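Local coordinates for protein 3',5'-cyclic-nucleotide phosphodiesterase 1 (Saccharomyces cerevisiae, PDB 4OJV) that belongs to the class-II phosphodiesterases, a family of metallo-hydrolase-like enzymes, and holds two zinc ions in its metal sites, at residues Q46-L51 / N109-T114; I201-V206 / F230-S235. All blocks are in the same frame, centred on the assembly; numbering follows the deposited sequence.

Contact 1: residues Q46-L51 / N109-T114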
ATOM      1  N   GLN A  46       7.593  -2.270  -5.796  1.00 11.83           N
ATOM      2  CA  GLN A  46       8.086  -3.624  -5.936  1.00 12.10           C
ATOM      3  C   GLN A  46       9.005  -3.792  -7.144  1.00 12.55           C
ATOM      4  O   GLN A  46      10.010  -4.509  -7.064  1.00 14.12           O
ATOM      5  CB  GLN A  46       6.920  -4.615  -5.977  1.00 14.31           C
ATOM      6  CG  GLN A  46       7.325  -6.090  -5.910  1.00 18.80           C
ATOM      7  CD  GLN A  46       8.353  -6.435  -4.833  1.00 23.70           C
ATOM      8  OE1 GLN A  46       8.290  -5.956  -3.700  1.00 21.97           O
ATOM      9  NE2 GLN A  46       9.311  -7.283  -5.194  1.00 26.18           N
ATOM     10  N   LEU A  47       8.695  -3.115  -8.245  1.00 12.06           N
ATOM     11  CA  LEU A  47       9.607  -3.083  -9.384  1.00 12.55           C
ATOM     12  C   LEU A  47      10.976  -2.565  -8.961  1.00 12.96           C
ATOM     13  O   LEU A  47      12.007  -3.138  -9.332  1.00 14.47           O
ATOM     14  CB  LEU A  47       9.038  -2.233 -10.514  1.00 13.23           C
ATOM     15  CG  LEU A  47       7.849  -2.862 -11.242  1.00 13.28           C
ATOM     16  CD1 LEU A  47       7.143  -1.836 -12.109  1.00 15.23           C
ATOM     17  CD2 LEU A  47       8.270  -4.069 -12.072  1.00 15.28           C
ATOM     18  N   ARG A  48      10.988  -1.508  -8.158  1.00 12.08           N
ATOM     19  CA  ARG A  48      12.246  -0.947  -7.677  1.00 13.53           C
ATOM     20  C   ARG A  48      13.042  -1.963  -6.851  1.00 15.12           C
ATOM     21  O   ARG A  48      14.260  -2.089  -7.024  1.00 16.91           O
ATOM     22  CB  ARG A  48      11.988   0.305  -6.854  1.00 12.85           C
ATOM     23  CG  ARG A  48      13.252   1.078  -6.501  1.00 14.86           C
ATOM     24  CD  ARG A  48      12.917   2.378  -5.808  1.00 17.88           C
ATOM     25  NE  ARG A  48      12.272   2.128  -4.524  1.00 18.89           N
ATOM     26  CZ  ARG A  48      11.748   3.061  -3.734  1.00 21.04           C
ATOM     27  NH1 ARG A  48      11.771   4.343  -4.079  1.00 23.24           N
ATOM     28  NH2 ARG A  48      11.190   2.704  -2.586  1.00 23.36           N
ATOM     29  N   GLU A  49      12.359  -2.681  -5.960  1.00 14.53           N
ATOM     30  CA  GLU A  49      13.006  -3.708  -5.141  1.00 17.40           C
ATOM     31  C   GLU A  49      13.660  -4.766  -6.005  1.00 18.85           C
ATOM     32  O   GLU A  49      14.781  -5.205  -5.731  1.00 20.32           O
ATOM     33  CB  GLU A  49      11.986  -4.374  -4.218  1.00 18.97           C
ATOM     34  CG  GLU A  49      11.588  -3.548  -3.005  1.00 21.57           C
ATOM     35  CD  GLU A  49      12.769  -3.147  -2.139  1.00 24.29           C
ATOM     36  OE1 GLU A  49      13.583  -4.024  -1.762  1.00 28.69           O
ATOM     37  OE2 GLU A  49      12.876  -1.949  -1.826  1.00 25.10           O
ATOM     38  N   MET A  50      12.955  -5.172  -7.057  1.00 18.83           N
ATOM     39  CA  MET A  50      13.434  -6.227  -7.929  1.00 19.53           C
ATOM     40  C   MET A  50      14.619  -5.750  -8.753  1.00 20.72           C
ATOM     41  O   MET A  50      15.505  -6.547  -9.055  1.00 23.89           O
ATOM     42  CB  MET A  50      12.300  -6.762  -8.810  1.00 18.82           C
ATOM     43  CG  MET A  50      11.187  -7.429  -8.007  1.00 18.68           C
ATOM     44  SD  MET A  50       9.814  -8.056  -8.994  1.00 19.09           S
ATOM     45  CE  MET A  50      10.664  -9.322  -9.917  1.00 18.88           C
ATOM     46  N   LEU A  51      14.653  -4.455  -9.073  1.00 20.31           N
ATOM     47  CA  LEU A  51      15.796  -3.839  -9.753  1.00 22.56           C
ATOM     48  C   LEU A  51      17.053  -3.776  -8.865  1.00 27.70           C
ATOM     49  O   LEU A  51      18.169  -3.792  -9.381  1.00 35.63           O
ATOM     50  CB  LEU A  51      15.430  -2.455 -10.331  1.00 19.25           C
ATOM     51  CG  LEU A  51      14.468  -2.431 -11.540  1.00 17.30           C
ATOM     52  CD1 LEU A  51      13.816  -1.070 -11.739  1.00 19.10           C
ATOM     53  CD2 LEU A  51      15.155  -2.862 -12.830  1.00 18.55           C
ATOM     54  N   ASN A 109      20.021   5.931 -12.278  1.00 14.37           N
ATOM     55  CA  ASN A 109      19.942   5.383 -10.928  1.00 13.99           C
ATOM     56  C   ASN A 109      18.718   4.473 -10.768  1.00 12.82           C
ATOM     57  O   ASN A 109      17.898   4.349 -11.686  1.00 13.55           O
ATOM     58  CB  ASN A 109      20.012   6.493  -9.867  1.00 14.60           C
ATOM     59  CG  ASN A 109      18.859   7.477  -9.942  1.00 13.50           C
ATOM     60  OD1 ASN A 109      17.713   7.102 -10.206  1.00 15.47           O
ATOM     61  ND2 ASN A 109      19.146   8.742  -9.647  1.00 14.93           N
ATOM     62  N   THR A 110      18.619   3.810  -9.623  1.00 12.99           N
ATOM     63  CA  THR A 110      17.549   2.838  -9.416  1.00 13.08           C
ATOM     64  C   THR A 110      16.167   3.477  -9.545  1.00 12.37           C
ATOM     65  O   THR A 110      15.269   2.898 -10.161  1.00 12.81           O
ATOM     66  CB  THR A 110      17.720   2.117  -8.070  1.00 13.64           C
ATOM     67  OG1 THR A 110      18.996   1.458  -8.068  1.00 14.27           O
ATOM     68  CG2 THR A 110      16.622   1.084  -7.871  1.00 15.85           C
ATOM     69  N   MET A 111      16.007   4.680  -8.996  1.00 12.05           N
ATOM     70  CA  MET A 111      14.734   5.387  -9.113  1.00 11.91           C
ATOM     71  C   MET A 111      14.355   5.670 -10.570  1.00 11.32           C
ATOM     72  O   MET A 111      13.210   5.440 -10.978  1.00 11.83           O
ATOM     73  CB  MET A 111      14.764   6.688  -8.309  1.00 12.80           C
ATOM     74  CG  MET A 111      13.397   7.326  -8.113  1.00 14.16           C
ATOM     75  SD  MET A 111      12.313   6.399  -7.002  1.00 17.26           S
ATOM     76  CE  MET A 111      13.284   6.381  -5.503  1.00 26.14           C
ATOM     77  N   LYS A 112      15.321   6.138 -11.357  1.00 11.79           N
ATOM     78  CA  LYS A 112      15.089   6.413 -12.766  1.00 12.92           C
ATOM     79  C   LYS A 112      14.719   5.149 -13.540  1.00 12.76           C
ATOM     80  O   LYS A 112      13.792   5.168 -14.359  1.00 13.21           O
ATOM     81  CB  LYS A 112      16.320   7.067 -13.401  1.00 15.64           C
ATOM     82  CG  LYS A 112      16.162   7.447 -14.868  1.00 21.05           C
ATOM     83  CD  LYS A 112      15.052   8.467 -15.064  1.00 24.19           C
ATOM     84  CE  LYS A 112      15.057   9.043 -16.468  1.00 29.00           C
ATOM     85  NZ  LYS A 112      13.919   9.984 -16.664  1.00 34.61           N
ATOM     86  N   LYS A 113      15.433   4.055 -13.270  1.00 12.53           N
ATOM     87  CA  LYS A 113      15.117   2.771 -13.911  1.00 13.20           C
ATOM     88  C   LYS A 113      13.687   2.338 -13.588  1.00 12.03           C
ATOM     89  O   LYS A 113      12.990   1.780 -14.436  1.00 13.32           O
ATOM     90  CB  LYS A 113      16.084   1.684 -13.460  1.00 13.85           C
ATOM     91  CG  LYS A 113      17.519   1.832 -13.944  1.00 17.28           C
ATOM     92  CD  LYS A 113      18.313   0.592 -13.551  1.00 20.70           C
ATOM     93  CE  LYS A 113      19.776   0.668 -13.953  1.00 24.52           C
ATOM     94  NZ  LYS A 113      20.617   1.302 -12.902  1.00 28.79           N
ATOM     95  N   THR A 114      13.263   2.599 -12.352  1.00 11.80           N
ATOM     96  CA  THR A 114      11.917   2.259 -11.898  1.00 11.59           C
ATOM     97  C   THR A 114      10.865   3.033 -12.693  1.00 11.20           C
ATOM     98  O   THR A 114       9.903   2.442 -13.190  1.00 12.07           O
ATOM     99  CB  THR A 114      11.761   2.528 -10.388  1.00 11.28           C
ATOM    100  OG1 THR A 114      12.725   1.759  -9.665  1.00 12.52           O
ATOM    101  CG2 THR A 114      10.370   2.142  -9.905  1.00 12.83           C
TER
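Arg48 lies across the side of helix 110-119, meeting Thr114 and Thr110 with the carbon part of its chain. Its CB is 3.2 Å from Thr114 OG1, while its CG packs on the methyl of Thr110, at 3.6 Å from CG2, the two side chains crossing at about a right angle. Because Arg48 extends with CG anti to the backbone N (chi1 -171°) before bending at chi3, its guanidinium passes on to Met111; NH1 lies 3.6 Å from Met111 SD, a weak hydrogen bond at most, and a doubtful one because Met111 CE is too close to NH1.

Thr114 turns its hydroxyl back into its own helix, where OG1 donates to Thr110 O over 2.8 Å. This donor stands above the carbonyl plane, and Thr114 N reaches the same oxygen from the opposite face. Leu51, one turn after Arg48, brings its CD1 branch to 3.7 Å from Thr114 OG1 and to 4.0 Å from Lys113 CB. The Thr110 hydroxyl bonds to Asp72 of the second subunit, whose Phe68 and Tyr69 pack on Arg48 and Met111 respectively.

The axes of the two segments approach to 9.2 Å at an angle of 127°, nearer antiparallel than parallel. This is a pair of peripheral helices, 44-53 and 110-119, packed beside the subunit interface of the dimer.

Contact 2: residues I201-V206 / F230-S235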
ATOM      1  N   ILE A 201      -1.283  -4.383 -27.327  1.00 19.75           N
ATOM      2  CA  ILE A 201       0.050  -4.494 -27.937  1.00 21.77           C
ATOM      3  C   ILE A 201       0.408  -5.944 -28.244  1.00 21.30           C
ATOM      4  O   ILE A 201       0.846  -6.264 -29.363  1.00 21.98           O
ATOM      5  CB  ILE A 201       1.160  -3.830 -27.075  1.00 22.56           C
ATOM      6  CG1 ILE A 201       0.845  -2.350 -26.809  1.00 26.23           C
ATOM      7  CG2 ILE A 201       2.546  -4.004 -27.704  1.00 23.81           C
ATOM      8  CD1 ILE A 201       0.944  -1.429 -28.014  1.00 28.68           C
ATOM      9  N   PHE A 202       0.211  -6.829 -27.270  1.00 16.21           N
ATOM     10  CA  PHE A 202       0.581  -8.220 -27.478  1.00 15.37           C
ATOM     11  C   PHE A 202      -0.467  -8.897 -28.349  1.00 14.82           C
ATOM     12  O   PHE A 202      -1.640  -8.537 -28.286  1.00 14.91           O
ATOM     13  CB  PHE A 202       0.724  -8.984 -26.159  1.00 14.39           C
ATOM     14  CG  PHE A 202       1.617  -8.314 -25.141  1.00 13.54           C
ATOM     15  CD1 PHE A 202       2.774  -7.629 -25.515  1.00 13.79           C
ATOM     16  CD2 PHE A 202       1.314  -8.414 -23.785  1.00 13.12           C
ATOM     17  CE1 PHE A 202       3.584  -7.025 -24.563  1.00 14.47           C
ATOM     18  CE2 PHE A 202       2.123  -7.816 -22.829  1.00 13.06           C
ATOM     19  CZ  PHE A 202       3.258  -7.127 -23.219  1.00 13.91           C
ATOM     20  N   PRO A 203      -0.049  -9.898 -29.146  1.00 15.35           N
ATOM     21  CA  PRO A 203      -0.980 -10.616 -30.028  1.00 15.61           C
ATOM     22  C   PRO A 203      -1.769 -11.664 -29.236  1.00 15.24           C
ATOM     23  O   PRO A 203      -1.696 -12.874 -29.515  1.00 15.59           O
ATOM     24  CB  PRO A 203      -0.054 -11.250 -31.071  1.00 17.79           C
ATOM     25  CG  PRO A 203       1.233 -11.446 -30.345  1.00 18.34           C
ATOM     26  CD  PRO A 203       1.351 -10.293 -29.385  1.00 17.32           C
ATOM     27  N   TRP A 204      -2.497 -11.168 -28.236  1.00 14.26           N
ATOM     28  CA  TRP A 204      -3.226 -11.994 -27.283  1.00 13.36           C
ATOM     29  C   TRP A 204      -4.680 -11.649 -27.242  1.00 13.06           C
ATOM     30  O   TRP A 204      -5.064 -10.493 -27.438  1.00 16.06           O
ATOM     31  CB  TRP A 204      -2.717 -11.770 -25.874  1.00 13.48           C
ATOM     32  CG  TRP A 204      -1.305 -12.137 -25.577  1.00 12.66           C
ATOM     33  CD1 TRP A 204      -0.346 -12.708 -26.409  1.00 12.73           C
ATOM     34  CD2 TRP A 204      -0.646 -11.955 -24.295  1.00 12.11           C
ATOM     35  NE1 TRP A 204       0.839 -12.893 -25.738  1.00 12.45           N
ATOM     36  CE2 TRP A 204       0.719 -12.451 -24.450  1.00 11.56           C
ATOM     37  CE3 TRP A 204      -1.046 -11.442 -23.065  1.00 12.95           C
ATOM     38  CZ2 TRP A 204       1.632 -12.423 -23.402  1.00 12.02           C
ATOM     39  CZ3 TRP A 204      -0.120 -11.427 -22.020  1.00 12.68           C
ATOM     40  CH2 TRP A 204       1.182 -11.907 -22.184  1.00 12.00           C
ATOM     41  N   ASP A 205      -5.503 -12.652 -26.969  1.00 13.85           N
ATOM     42  CA  ASP A 205      -6.896 -12.440 -26.603  1.00 14.38           C
ATOM     43  C   ASP A 205      -7.003 -12.337 -25.090  1.00 13.63           C
ATOM     44  O   ASP A 205      -6.248 -12.993 -24.365  1.00 14.37           O
ATOM     45  CB  ASP A 205      -7.775 -13.611 -27.060  1.00 16.48           C
ATOM     46  CG  ASP A 205      -7.790 -13.801 -28.563  1.00 18.22           C
ATOM     47  OD1 ASP A 205      -7.626 -12.821 -29.316  1.00 16.88           O
ATOM     48  OD2 ASP A 205      -8.003 -14.956 -28.981  1.00 20.00           O
ATOM     49  N   VAL A 206      -7.947 -11.525 -24.629  1.00 13.24           N
ATOM     50  CA  VAL A 206      -8.328 -11.463 -23.218  1.00 12.98           C
ATOM     51  C   VAL A 206      -9.820 -11.766 -23.109  1.00 13.05           C
ATOM     52  O   VAL A 206     -10.633 -11.181 -23.835  1.00 14.16           O
ATOM     53  CB  VAL A 206      -7.935 -10.118 -22.546  1.00 13.96           C
ATOM     54  CG1 VAL A 206      -8.566  -8.917 -23.239  1.00 16.55           C
ATOM     55  CG2 VAL A 206      -8.262 -10.135 -21.056  1.00 14.98           C
ATOM     56  N   PHE A 230      -5.967 -15.179 -20.648  1.00 10.46           N
ATOM     57  CA  PHE A 230      -5.105 -14.590 -21.674  1.00 11.36           C
ATOM     58  C   PHE A 230      -4.662 -15.695 -22.610  1.00 11.11           C
ATOM     59  O   PHE A 230      -4.100 -16.687 -22.165  1.00 11.75           O
ATOM     60  CB  PHE A 230      -3.899 -13.867 -21.062  1.00 11.79           C
ATOM     61  CG  PHE A 230      -4.277 -12.676 -20.229  1.00 11.77           C
ATOM     62  CD1 PHE A 230      -4.561 -12.817 -18.871  1.00 11.91           C
ATOM     63  CD2 PHE A 230      -4.407 -11.419 -20.813  1.00 12.51           C
ATOM     64  CE1 PHE A 230      -4.933 -11.717 -18.114  1.00 12.48           C
ATOM     65  CE2 PHE A 230      -4.781 -10.316 -20.058  1.00 13.10           C
ATOM     66  CZ  PHE A 230      -5.050 -10.474 -18.709  1.00 12.15           C
ATOM     67  N   ARG A 231      -4.925 -15.509 -23.902  1.00 12.75           N
ATOM     68  CA  ARG A 231      -4.580 -16.510 -24.908  1.00 12.75           C
ATOM     69  C   ARG A 231      -3.623 -15.935 -25.938  1.00 11.77           C
ATOM     70  O   ARG A 231      -3.925 -14.927 -26.579  1.00 13.17           O
ATOM     71  CB  ARG A 231      -5.838 -17.038 -25.593  1.00 13.78           C
ATOM     72  CG  ARG A 231      -5.545 -17.989 -26.757  1.00 14.36           C
ATOM     73  CD  ARG A 231      -6.794 -18.718 -27.226  1.00 16.49           C
ATOM     74  NE  ARG A 231      -7.804 -17.771 -27.675  1.00 15.84           N
ATOM     75  CZ  ARG A 231      -9.114 -17.950 -27.566  1.00 16.52           C
ATOM     76  NH1 ARG A 231      -9.597 -19.069 -27.029  1.00 18.92           N
ATOM     77  NH2 ARG A 231      -9.943 -17.007 -28.002  1.00 17.80           N
ATOM     78  N   ASP A 232      -2.467 -16.572 -26.087  1.00 12.53           N
ATOM     79  CA  ASP A 232      -1.554 -16.218 -27.162  1.00 13.18           C
ATOM     80  C   ASP A 232      -2.115 -16.786 -28.462  1.00 14.35           C
ATOM     81  O   ASP A 232      -2.267 -17.998 -28.587  1.00 15.05           O
ATOM     82  CB  ASP A 232      -0.174 -16.804 -26.904  1.00 14.36           C
ATOM     83  CG  ASP A 232       0.775 -16.546 -28.041  1.00 15.07           C
ATOM     84  OD1 ASP A 232       0.924 -15.376 -28.417  1.00 15.23           O
ATOM     85  OD2 ASP A 232       1.349 -17.516 -28.565  1.00 16.66           O
ATOM     86  N   ARG A 233      -2.422 -15.921 -29.423  1.00 15.39           N
ATOM     87  CA  ARG A 233      -3.095 -16.390 -30.633  1.00 17.27           C
ATOM     88  C   ARG A 233      -2.277 -17.341 -31.490  1.00 18.76           C
ATOM     89  O   ARG A 233      -2.832 -18.283 -32.058  1.00 23.69           O
ATOM     90  CB  ARG A 233      -3.644 -15.227 -31.446  1.00 17.10           C
ATOM     91  CG  ARG A 233      -4.921 -14.662 -30.848  1.00 20.23           C
ATOM     92  CD  ARG A 233      -5.612 -13.724 -31.819  1.00 21.41           C
ATOM     93  NE  ARG A 233      -4.755 -12.589 -32.158  1.00 21.77           N
ATOM     94  CZ  ARG A 233      -4.669 -11.465 -31.454  1.00 21.96           C
ATOM     95  NH1 ARG A 233      -5.387 -11.306 -30.353  1.00 21.12           N
ATOM     96  NH2 ARG A 233      -3.860 -10.493 -31.859  1.00 22.27           N
ATOM     97  N   LYS A 234      -0.966 -17.133 -31.543  1.00 17.98           N
ATOM     98  CA  LYS A 234      -0.109 -17.990 -32.378  1.00 20.56           C
ATOM     99  C   LYS A 234      -0.019 -19.418 -31.845  1.00 21.82           C
ATOM    100  O   LYS A 234      -0.321 -20.379 -32.562  1.00 23.32           O
ATOM    101  CB  LYS A 234       1.297 -17.399 -32.522  1.00 24.04           C
ATOM    102  CG  LYS A 234       2.227 -18.238 -33.393  1.00 26.68           C
ATOM    103  CD  LYS A 234       3.631 -17.659 -33.457  1.00 31.31           C
ATOM    104  CE  LYS A 234       4.481 -18.403 -34.476  1.00 33.27           C
ATOM    105  NZ  LYS A 234       5.848 -17.828 -34.588  1.00 37.17           N
ATOM    106  N   SER A 235       0.398 -19.543 -30.587  1.00 18.80           N
ATOM    107  CA  SER A 235       0.618 -20.841 -29.957  1.00 17.08           C
ATOM    108  C   SER A 235      -0.671 -21.490 -29.469  1.00 15.89           C
ATOM    109  O   SER A 235      -0.717 -22.705 -29.271  1.00 17.94           O
ATOM    110  CB  SER A 235       1.590 -20.704 -28.784  1.00 17.10           C
ATOM    111  OG  SER A 235       0.967 -20.013 -27.706  1.00 16.06           O
TER
HETATM  112  O   HOH W   1      -4.215  -8.501 -29.916  1.00 25.84           O
HETATM  113  O   HOH W   2       0.151 -14.623 -30.850  1.00 20.44           O
HETATM  114  O   HOH W   3       2.966 -13.925 -27.423  1.00 15.65           O
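Asp205 is held between two arginines that approach its carboxylate in different ways. Arg231 comes side-on with NE and NH2, both directed at OD2, at 3.1 Å from NE and 3.0 Å from NH2. OD2 lies in the guanidinium plane, yet that plane stands almost upright on the carboxylate, 87° away; the anti lone pair of OD2 takes the NE-H, while NH2 comes on the anti side but out of the carboxylate plane. Arg233 crosses the Asp205 side chain at about a right angle and sends NH1 to OD1 (2.9 Å) from above the carboxylate plane, with the two planes 37° apart. The Pro203 carbonyl carbon lies over one face of its guanidinium, toward the rim, and water 1 accepts from its NH2 and probably links it to Phe202 O. Since Lys198 also forms a salt bridge with OD1, the buried carboxylate is met by three cationic side chains and is probably kept ionised.

These residues sit where strands 204-215 and 222-232 of a beta hairpin meet. Asp205 and Arg231 form the hydrogen-bonded pair, with Trp204-Asp232 and Val206-Phe230 as non-hydrogen-bonded neighbours on the opposite face. That face packs against strands 22-27 and 35-38 of the other sheet, as in the sandwich of the metallo-beta-lactamase fold. Trp204 CE3 lies 4.0 Å from Phe230 CD2, the two side chains crossing obliquely. Val206 runs alongside Phe230 in the same direction; its CG2, anti to the backbone N, comes to 3.6 Å from CE2.

At the hairpin's open end, water 3 bridges Trp204 NE1 to Asp232 OD1, lying in the indole plane. The other oxygen, OD2, accepts from Ser235 N (3.0 Å), an Asx motif, and also from Ser235 OG, while Arg233 N bonds to Pro203 O at 3.1 Å.

How the contacts relate
Contacts 1 and 2 hold different elements, with centres 28 Å apart and no touch between them. Contact 1 pairs two helices on the periphery, partly buried and flanked by the second subunit, whereas contact 2 is the buried one, joining two strands within a sheet and touched by no other protein chain of the assembly. Their chemistry follows from this. The helices meet mainly through side chains, with no backbone hydrogen bond between them, and the one polar pair is weak at best and doubtful. In the hairpin, backbone hydrogen bonds set the register, Trp204, Val206 and Phe230 pack on the face toward the other sheet, and a salt-bridge network occupies the reverse face.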